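Local coordinates for putative sugar binding protein (PDB 3KEZ) that probably binds sugars at the bacterial outer membrane as a calcium-containing, SusD-family protein of nutrient uptake, at residues 134-137 with 138-142. Numbering follows the deposited sequence.
With EDO (1,2-ethanediol), chain E.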
ATOM      1  N   PHE A 134       6.070  -2.998  11.766  1.00  8.39           N
ATOM      2  CA  PHE A 134       6.809  -3.422  12.955  1.00  9.10           C
ATOM      3  C   PHE A 134       6.748  -2.453  14.153  1.00  8.56           C
ATOM      4  O   PHE A 134       7.263  -2.794  15.218  1.00 10.71           O
ATOM      5  CB  PHE A 134       8.284  -3.715  12.615  1.00 13.13           C
ATOM      6  CG  PHE A 134       8.474  -4.916  11.685  1.00 10.49           C
ATOM      7  CD1 PHE A 134       8.412  -6.204  12.174  1.00 15.74           C
ATOM      8  CD2 PHE A 134       8.681  -4.725  10.322  1.00 14.19           C
ATOM      9  CE1 PHE A 134       8.545  -7.299  11.324  1.00 14.47           C
ATOM     10  CE2 PHE A 134       8.859  -5.824   9.458  1.00 14.34           C
ATOM     11  CZ  PHE A 134       8.767  -7.089   9.943  1.00 12.11           C
ATOM     12  N   GLY A 135       6.142  -1.286  13.967  1.00  7.92           N
ATOM     13  CA  GLY A 135       6.008  -0.261  15.009  1.00 10.97           C
ATOM     14  C   GLY A 135       4.588   0.245  15.186  1.00 10.53           C
ATOM     15  O   GLY A 135       3.825   0.350  14.224  1.00 10.51           O
ATOM     16  N   TYR A 136       4.220   0.552  16.432  1.00 12.36           N
ATOM     17  CA  TYR A 136       2.914   1.135  16.720  1.00 11.74           C
ATOM     18  C   TYR A 136       2.675   2.428  15.925  1.00  9.75           C
ATOM     19  O   TYR A 136       3.605   3.181  15.651  1.00 13.57           O
ATOM     20  CB  TYR A 136       2.753   1.387  18.229  1.00 10.65           C
ATOM     21  CG  TYR A 136       2.590   0.123  18.989  1.00  9.13           C
ATOM     22  CD1 TYR A 136       1.520  -0.705  18.751  1.00 11.66           C
ATOM     23  CD2 TYR A 136       3.483  -0.240  19.961  1.00 10.08           C
ATOM     24  CE1 TYR A 136       1.348  -1.903  19.465  1.00 13.42           C
ATOM     25  CE2 TYR A 136       3.321  -1.419  20.669  1.00 14.91           C
ATOM     26  CZ  TYR A 136       2.263  -2.245  20.412  1.00 13.21           C
ATOM     27  OH  TYR A 136       2.107  -3.413  21.125  1.00 18.83           O
ATOM     28  N   PRO A 137       1.419   2.674  15.523  1.00 12.05           N
ATOM     29  CA  PRO A 137       1.074   3.883  14.746  1.00  9.26           C
ATOM     30  C   PRO A 137       1.522   5.153  15.429  1.00  8.55           C
ATOM     31  O   PRO A 137       1.419   5.280  16.661  1.00  8.37           O
ATOM     32  CB  PRO A 137      -0.456   3.850  14.696  1.00 11.66           C
ATOM     33  CG  PRO A 137      -0.858   2.905  15.762  1.00 13.44           C
ATOM     34  CD  PRO A 137       0.226   1.927  15.926  1.00  9.98           C
ATOM     35  N   TYR A 138       1.975   6.090  14.619  1.00  9.65           N
ATOM     36  CA  TYR A 138       2.510   7.364  15.058  1.00  8.70           C
ATOM     37  C   TYR A 138       1.612   8.023  16.104  1.00 11.82           C
ATOM     38  O   TYR A 138       2.077   8.363  17.199  1.00  8.23           O
ATOM     39  CB  TYR A 138       2.689   8.294  13.859  1.00  8.52           C
ATOM     40  CG  TYR A 138       3.331   9.588  14.259  1.00 10.74           C
ATOM     41  CD1 TYR A 138       2.558  10.644  14.731  1.00  9.47           C
ATOM     42  CD2 TYR A 138       4.731   9.746  14.231  1.00 10.73           C
ATOM     43  CE1 TYR A 138       3.133  11.817  15.134  1.00 12.19           C
ATOM     44  CE2 TYR A 138       5.309  10.919  14.647  1.00 12.39           C
ATOM     45  CZ  TYR A 138       4.497  11.946  15.108  1.00 11.60           C
ATOM     46  OH  TYR A 138       5.025  13.118  15.544  1.00 14.23           O
ATOM     47  N   LEU A 139       0.318   8.162  15.783  1.00 12.29           N
ATOM     48  CA  LEU A 139      -0.588   8.908  16.643  1.00 11.40           C
ATOM     49  C   LEU A 139      -0.926   8.246  17.977  1.00 10.60           C
ATOM     50  O   LEU A 139      -1.505   8.891  18.844  1.00  7.86           O
ATOM     51  CB  LEU A 139      -1.863   9.273  15.896  1.00 10.49           C
ATOM     52  CG  LEU A 139      -1.623  10.244  14.787  1.00 10.49           C
ATOM     53  CD1 LEU A 139      -2.890  10.280  13.969  1.00 15.59           C
ATOM     54  CD2 LEU A 139      -1.237  11.656  15.430  1.00 14.77           C
ATOM     55  N   LYS A 140      -0.538   6.998  18.176  1.00 11.44           N
ATOM     56  CA  LYS A 140      -0.652   6.381  19.510  1.00  9.97           C
ATOM     57  C   LYS A 140       0.106   7.189  20.582  1.00 11.59           C
ATOM     58  O   LYS A 140      -0.400   7.409  21.692  1.00  9.71           O
ATOM     59  CB  LYS A 140      -0.141   4.935  19.497  1.00 11.10           C
ATOM     60  CG  LYS A 140      -0.314   4.179  20.819  1.00  4.35           C
ATOM     61  CD  LYS A 140       0.091   2.709  20.718  1.00  7.57           C
ATOM     62  CE  LYS A 140      -0.091   1.911  22.003  1.00 11.81           C
ATOM     63  NZ  LYS A 140       0.618   0.593  21.941  1.00 11.00           N
ATOM     64  N   ASP A 141       1.294   7.656  20.228  1.00 10.33           N
ATOM     65  CA  ASP A 141       2.145   8.350  21.180  1.00 13.20           C
ATOM     66  C   ASP A 141       3.111   9.315  20.501  1.00  9.41           C
ATOM     67  O   ASP A 141       4.240   9.458  20.933  1.00 10.91           O
ATOM     68  CB  ASP A 141       2.961   7.304  21.948  1.00  9.86           C
ATOM     69  CG  ASP A 141       3.708   6.356  21.001  1.00 16.08           C
ATOM     70  OD1 ASP A 141       3.698   6.569  19.732  1.00 11.69           O
ATOM     71  OD2 ASP A 141       4.237   5.378  21.518  1.00 16.67           O
ATOM     72  N   ASN A 142       2.678   9.934  19.413  1.00 11.17           N
ATOM     73  CA  ASN A 142       3.537  10.812  18.587  1.00 11.87           C
ATOM     74  C   ASN A 142       4.876  10.229  18.209  1.00 12.11           C
ATOM     75  O   ASN A 142       5.887  10.935  18.232  1.00  7.29           O
ATOM     76  CB  ASN A 142       3.695  12.195  19.219  1.00 13.34           C
ATOM     77  CG  ASN A 142       2.387  12.951  19.260  1.00 21.25           C
ATOM     78  OD1 ASN A 142       1.486  12.735  18.411  1.00 27.97           O
ATOM     79  ND2 ASN A 142       2.237  13.811  20.278  1.00 16.71           N
TER
HETATM   80  C1  EDO E   4       7.064  -1.081  20.467  1.00 26.27           C
HETATM   81  O1  EDO E   4       7.832   0.016  20.985  1.00 24.99           O
HETATM   82  C2  EDO E   4       6.919  -1.078  18.938  1.00 21.71           C
HETATM   83  O2  EDO E   4       6.468   0.158  18.342  1.00 19.73           O
HETATM   84  O   HOH W   1       4.543   5.211  17.637  1.00 12.49           O
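With CG anti to the backbone N (chi1 -176°) and every later torsion extended, K140 reaches straight back along the chain to Y136, whose ring is turned to meet it by a first torsion that sets CG anti to the carbonyl carbon. The result is a local i to i+4 cation-pi pair in the SusD-family fold, round the turn by which the chain leaves helix 109-134 and winds into the short, weakly bonded helix 138-141. NZ of K140 stands 3.3 Å from the centroid of the Y136 ring and only 1° off the normal, so the six ring carbons lie almost equally far from it. Behind the ammonium, CD of K140 rests 3.9 Å from CB of Y136. NZ also hydrogen-bonds to the carbonyl O of W433, so the charge has two partners, the ring face and a backbone oxygen. Replacing the Y136 ring with an alanine side chain is likely to strip the ammonium of its aromatic partner, leaving it to the W433 carbonyl and the lysine chain less fixed in its rotation.

The backbone closes the turn: K140 N donates to P137 O at 3.0 Å, approaching from above the carbonyl plane and not on a lone pair. D141 N makes a longer bond to Y138 O. OD2 of D141 is bonded to S145 OG, while a water bridges OD1 of D141 (2.6 Å) and Y136 O. A 1,2-ethanediol, probably from the crystallisation liquor, sits beside Y136: its O2 accepts from Y136 N at 3.0 Å, with a nearly straight N-H...O angle of 165°.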